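PDB 4AIB: ornithine decarboxylase from Entamoeba histolytica, which probably catalyses the pyridoxal phosphate-dependent decarboxylation of L-ornithine to putrescine, the entry step of polyamine synthesis, as a homodimer. Local coordinates for residues Gly74-Ile83 with Phe91-Gln100. Numbering follows the deposited sequence.
Sequences GFDCASLNEI and FNPEDITYSQ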
loop_
_atom_site.group_PDB
_atom_site.type_symbol
_atom_site.label_atom_id
_atom_site.label_comp_id
_atom_site.label_asym_id
_atom_site.label_seq_id
_atom_site.Cartn_x
_atom_site.Cartn_y
_atom_site.Cartn_z
ATOM N N GLY A 74 -17.216 -11.183 17.725
ATOM C CA GLY A 74 -17.792 -9.880 17.404
ATOM C C GLY A 74 -17.077 -9.270 16.213
ATOM O O GLY A 74 -16.245 -9.926 15.578
ATOM N N PHE A 75 -17.390 -8.016 15.906
ATOM C CA PHE A 75 -16.811 -7.367 14.731
ATOM C C PHE A 75 -16.317 -5.954 14.993
ATOM O O PHE A 75 -17.047 -5.111 15.514
ATOM C CB PHE A 75 -17.797 -7.393 13.562
ATOM C CG PHE A 75 -18.110 -8.775 13.073
ATOM C CD1 PHE A 75 -17.253 -9.425 12.193
ATOM C CD2 PHE A 75 -19.255 -9.437 13.507
ATOM C CE1 PHE A 75 -17.536 -10.706 11.748
ATOM C CE2 PHE A 75 -19.544 -10.717 13.062
ATOM C CZ PHE A 75 -18.683 -11.350 12.181
ATOM N N ASP A 76 -15.063 -5.717 14.616
ATOM C CA ASP A 76 -14.417 -4.424 14.775
ATOM C C ASP A 76 -14.258 -3.758 13.410
ATOM O O ASP A 76 -13.415 -4.159 12.603
ATOM C CB ASP A 76 -13.057 -4.604 15.448
ATOM C CG ASP A 76 -12.477 -3.302 15.940
ATOM O OD1 ASP A 76 -13.118 -2.659 16.795
ATOM O OD2 ASP A 76 -11.387 -2.918 15.467
ATOM N N CYS A 77 -15.075 -2.742 13.154
ATOM C CA CYS A 77 -15.110 -2.104 11.842
ATOM C C CYS A 77 -14.593 -0.670 11.881
ATOM O O CYS A 77 -15.031 0.139 12.702
ATOM C CB CYS A 77 -16.524 -2.160 11.263
ATOM S SG CYS A 77 -17.183 -3.837 11.121
ATOM N N ALA A 78 -13.657 -0.375 10.982
ATOM C CA ALA A 78 -13.014 0.936 10.912
ATOM C C ALA A 78 -13.743 1.891 9.971
ATOM O O ALA A 78 -13.804 3.094 10.226
ATOM C CB ALA A 78 -11.557 0.789 10.497
ATOM N N SER A 79 -14.288 1.349 8.883
ATOM C CA SER A 79 -15.000 2.146 7.887
ATOM C C SER A 79 -16.440 1.668 7.711
ATOM O O SER A 79 -16.837 0.650 8.284
ATOM C CB SER A 79 -14.262 2.101 6.546
ATOM O OG SER A 79 -14.249 0.788 6.011
ATOM N N LEU A 80 -17.212 2.411 6.919
ATOM C CA LEU A 80 -18.588 2.040 6.585
ATOM C C LEU A 80 -18.637 0.790 5.704
ATOM O O LEU A 80 -19.558 -0.022 5.822
ATOM C CB LEU A 80 -19.305 3.210 5.899
ATOM C CG LEU A 80 -20.747 3.047 5.399
ATOM C CD1 LEU A 80 -21.721 2.794 6.543
ATOM C CD2 LEU A 80 -21.166 4.272 4.601
ATOM N N ASN A 81 -17.647 0.646 4.826
ATOM C CA ASN A 81 -17.534 -0.531 3.963
ATOM C C ASN A 81 -17.351 -1.821 4.758
ATOM O O ASN A 81 -17.922 -2.857 4.409
ATOM C CB ASN A 81 -16.395 -0.359 2.952
ATOM C CG ASN A 81 -16.769 0.540 1.783
ATOM O OD1 ASN A 81 -15.961 0.760 0.881
ATOM N ND2 ASN A 81 -17.994 1.060 1.789
ATOM N N GLU A 82 -16.561 -1.743 5.828
ATOM C CA GLU A 82 -16.368 -2.861 6.751
ATOM C C GLU A 82 -17.640 -3.151 7.547
ATOM O O GLU A 82 -17.945 -4.309 7.836
ATOM C CB GLU A 82 -15.201 -2.585 7.703
ATOM C CG GLU A 82 -13.831 -2.606 7.040
ATOM C CD GLU A 82 -12.697 -2.290 8.001
ATOM O OE1 GLU A 82 -12.830 -2.568 9.215
ATOM O OE2 GLU A 82 -11.663 -1.767 7.537
ATOM N N ILE A 83 -18.368 -2.090 7.896
ATOM C CA ILE A 83 -19.669 -2.203 8.560
ATOM C C ILE A 83 -20.668 -2.928 7.655
ATOM O O ILE A 83 -21.339 -3.871 8.085
ATOM C CB ILE A 83 -20.220 -0.812 8.969
ATOM C CG1 ILE A 83 -19.483 -0.280 10.202
ATOM C CG2 ILE A 83 -21.720 -0.866 9.234
ATOM C CD1 ILE A 83 -19.757 1.178 10.509
ATOM N N PHE A 91 -24.956 -10.912 9.943
ATOM C CA PHE A 91 -24.635 -10.693 11.351
ATOM C C PHE A 91 -25.339 -9.455 11.902
ATOM O O PHE A 91 -25.478 -8.444 11.207
ATOM C CB PHE A 91 -23.120 -10.593 11.559
ATOM C CG PHE A 91 -22.365 -11.828 11.142
ATOM C CD1 PHE A 91 -22.493 -13.016 11.856
ATOM C CD2 PHE A 91 -21.520 -11.801 10.039
ATOM C CE1 PHE A 91 -21.799 -14.155 11.472
ATOM C CE2 PHE A 91 -20.819 -12.935 9.652
ATOM C CZ PHE A 91 -20.960 -14.113 10.370
ATOM N N ASN A 92 -25.781 -9.553 13.154
ATOM C CA ASN A 92 -26.529 -8.489 13.823
ATOM C C ASN A 92 -25.653 -7.280 14.163
ATOM O O ASN A 92 -24.531 -7.451 14.649
ATOM C CB ASN A 92 -27.194 -9.035 15.091
ATOM C CG ASN A 92 -28.380 -8.201 15.539
ATOM O OD1 ASN A 92 -29.392 -8.112 14.842
ATOM N ND2 ASN A 92 -28.264 -7.592 16.713
ATOM N N PRO A 93 -26.165 -6.056 13.914
ATOM C CA PRO A 93 -25.416 -4.812 14.140
ATOM C C PRO A 93 -24.960 -4.578 15.584
ATOM O O PRO A 93 -24.087 -3.741 15.813
ATOM C CB PRO A 93 -26.408 -3.718 13.717
ATOM C CG PRO A 93 -27.748 -4.367 13.751
ATOM C CD PRO A 93 -27.489 -5.780 13.329
ATOM N N GLU A 94 -25.546 -5.302 16.538
ATOM C CA GLU A 94 -25.164 -5.193 17.950
ATOM C C GLU A 94 -23.784 -5.790 18.225
ATOM O O GLU A 94 -23.076 -5.347 19.133
ATOM C CB GLU A 94 -26.213 -5.849 18.855
ATOM C CG GLU A 94 -27.511 -5.064 18.998
ATOM C CD GLU A 94 -27.356 -3.781 19.801
ATOM O OE1 GLU A 94 -26.625 -3.784 20.817
ATOM O OE2 GLU A 94 -27.976 -2.765 19.420
ATOM N N ASP A 95 -23.410 -6.794 17.435
ATOM C CA ASP A 95 -22.101 -7.436 17.551
ATOM C C ASP A 95 -20.981 -6.569 16.972
ATOM O O ASP A 95 -19.800 -6.826 17.215
ATOM C CB ASP A 95 -22.112 -8.805 16.861
ATOM C CG ASP A 95 -23.100 -9.774 17.492
ATOM O OD1 ASP A 95 -23.185 -9.826 18.738
ATOM O OD2 ASP A 95 -23.785 -10.495 16.735
ATOM N N ILE A 96 -21.365 -5.544 16.213
ATOM C CA ILE A 96 -20.416 -4.649 15.551
ATOM C C ILE A 96 -20.053 -3.460 16.442
ATOM O O ILE A 96 -20.911 -2.893 17.121
ATOM C CB ILE A 96 -20.979 -4.138 14.203
ATOM C CG1 ILE A 96 -21.377 -5.314 13.302
ATOM C CG2 ILE A 96 -19.974 -3.236 13.494
ATOM C CD1 ILE A 96 -22.231 -4.930 12.111
ATOM N N THR A 97 -18.772 -3.098 16.443
ATOM C CA THR A 97 -18.317 -1.867 17.090
ATOM C C THR A 97 -17.571 -0.970 16.092
ATOM O O THR A 97 -16.524 -1.342 15.560
ATOM C CB THR A 97 -17.485 -2.135 18.373
ATOM O OG1 THR A 97 -16.879 -0.915 18.819
ATOM C CG2 THR A 97 -16.399 -3.186 18.141
ATOM N N TYR A 98 -18.132 0.207 15.834
ATOM C CA TYR A 98 -17.556 1.149 14.878
ATOM C C TYR A 98 -16.317 1.824 15.469
ATOM O O TYR A 98 -16.386 2.940 15.990
ATOM C CB TYR A 98 -18.610 2.175 14.438
ATOM C CG TYR A 98 -18.236 3.023 13.236
ATOM C CD1 TYR A 98 -17.141 2.700 12.429
ATOM C CD2 TYR A 98 -19.004 4.131 12.884
ATOM C CE1 TYR A 98 -16.810 3.473 11.328
ATOM C CE2 TYR A 98 -18.683 4.907 11.781
ATOM C CZ TYR A 98 -17.586 4.575 11.008
ATOM O OH TYR A 98 -17.261 5.340 9.913
ATOM N N SER A 99 -15.187 1.124 15.379
ATOM C CA SER A 99 -13.923 1.590 15.947
ATOM C C SER A 99 -13.201 2.563 15.017
ATOM O O SER A 99 -12.251 2.197 14.320
ATOM C CB SER A 99 -13.017 0.405 16.297
ATOM O OG SER A 99 -12.661 -0.331 15.139
ATOM N N GLN A 100 -13.673 3.804 15.011
ATOM C CA GLN A 100 -13.029 4.870 14.261
ATOM C C GLN A 100 -13.057 6.143 15.092
ATOM O O GLN A 100 -14.127 6.672 15.404
ATOM C CB GLN A 100 -13.713 5.072 12.904
ATOM C CG GLN A 100 -13.092 6.151 12.024
ATOM C CD GLN A 100 -11.607 5.947 11.780
ATOM O OE1 GLN A 100 -10.793 6.818 12.091
ATOM N NE2 GLN A 100 -11.246 4.795 11.224
#
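Strands 74-77 and 96-98 run parallel, their axes 4.8 Å apart at closest approach and 19° apart in direction. Phe75 N donates to Asp95 O, Thr97 N to Phe75 O, and Cys77 N to Thr97 O. Ser99 N adds a weak bond to Cys77 O. Phe75, Cys77, Ile96 and Tyr98 point to one face of the sheet, Asp76 and Thr97 to the other.

The Phe75 ring lies obliquely to that of Phe91, planes at 42°. Phe75 CZ sits over one face of Phe91, offset toward the rim, 3.6 Å from Phe91 CD2. Cys77 SG touches Ile96 CG2 at 3.7 Å. Ile83 reaches back from helix 80-88 and sets CD1 over the centre of the Tyr98 ring, a CH-pi contact at 3.6 Å from the centroid. Tyr98 CG is anti to the backbone N (chi1 -167°), which brings the ring edge beside Cys77 O and Ala78 O.

On the other face, Ser99 OG lies 2.9 Å from both Asp76 OD1 and Asp76 OD2; the bond is weak, its one proton having several acceptors within reach. Gln100 NE2 donates to Ala78 O at 3.2 Å, from above the carbonyl plane.

This is a beta-alpha-beta unit of the TIM-barrel-like pyridoxal-binding domain. Ala78 lies near Lys57, the predicted cofactor lysine, unmodified here. Cys334 of the second subunit, the predicted proton donor, packs on Ala78 and Gln100, consistent with a shared active site. Val86 of helix 80-88 covers Phe75, Cys77 and Ile96, strand 50-55 pairs with strand 74-77, and helix 105-114 packs against Ile83 and Tyr98.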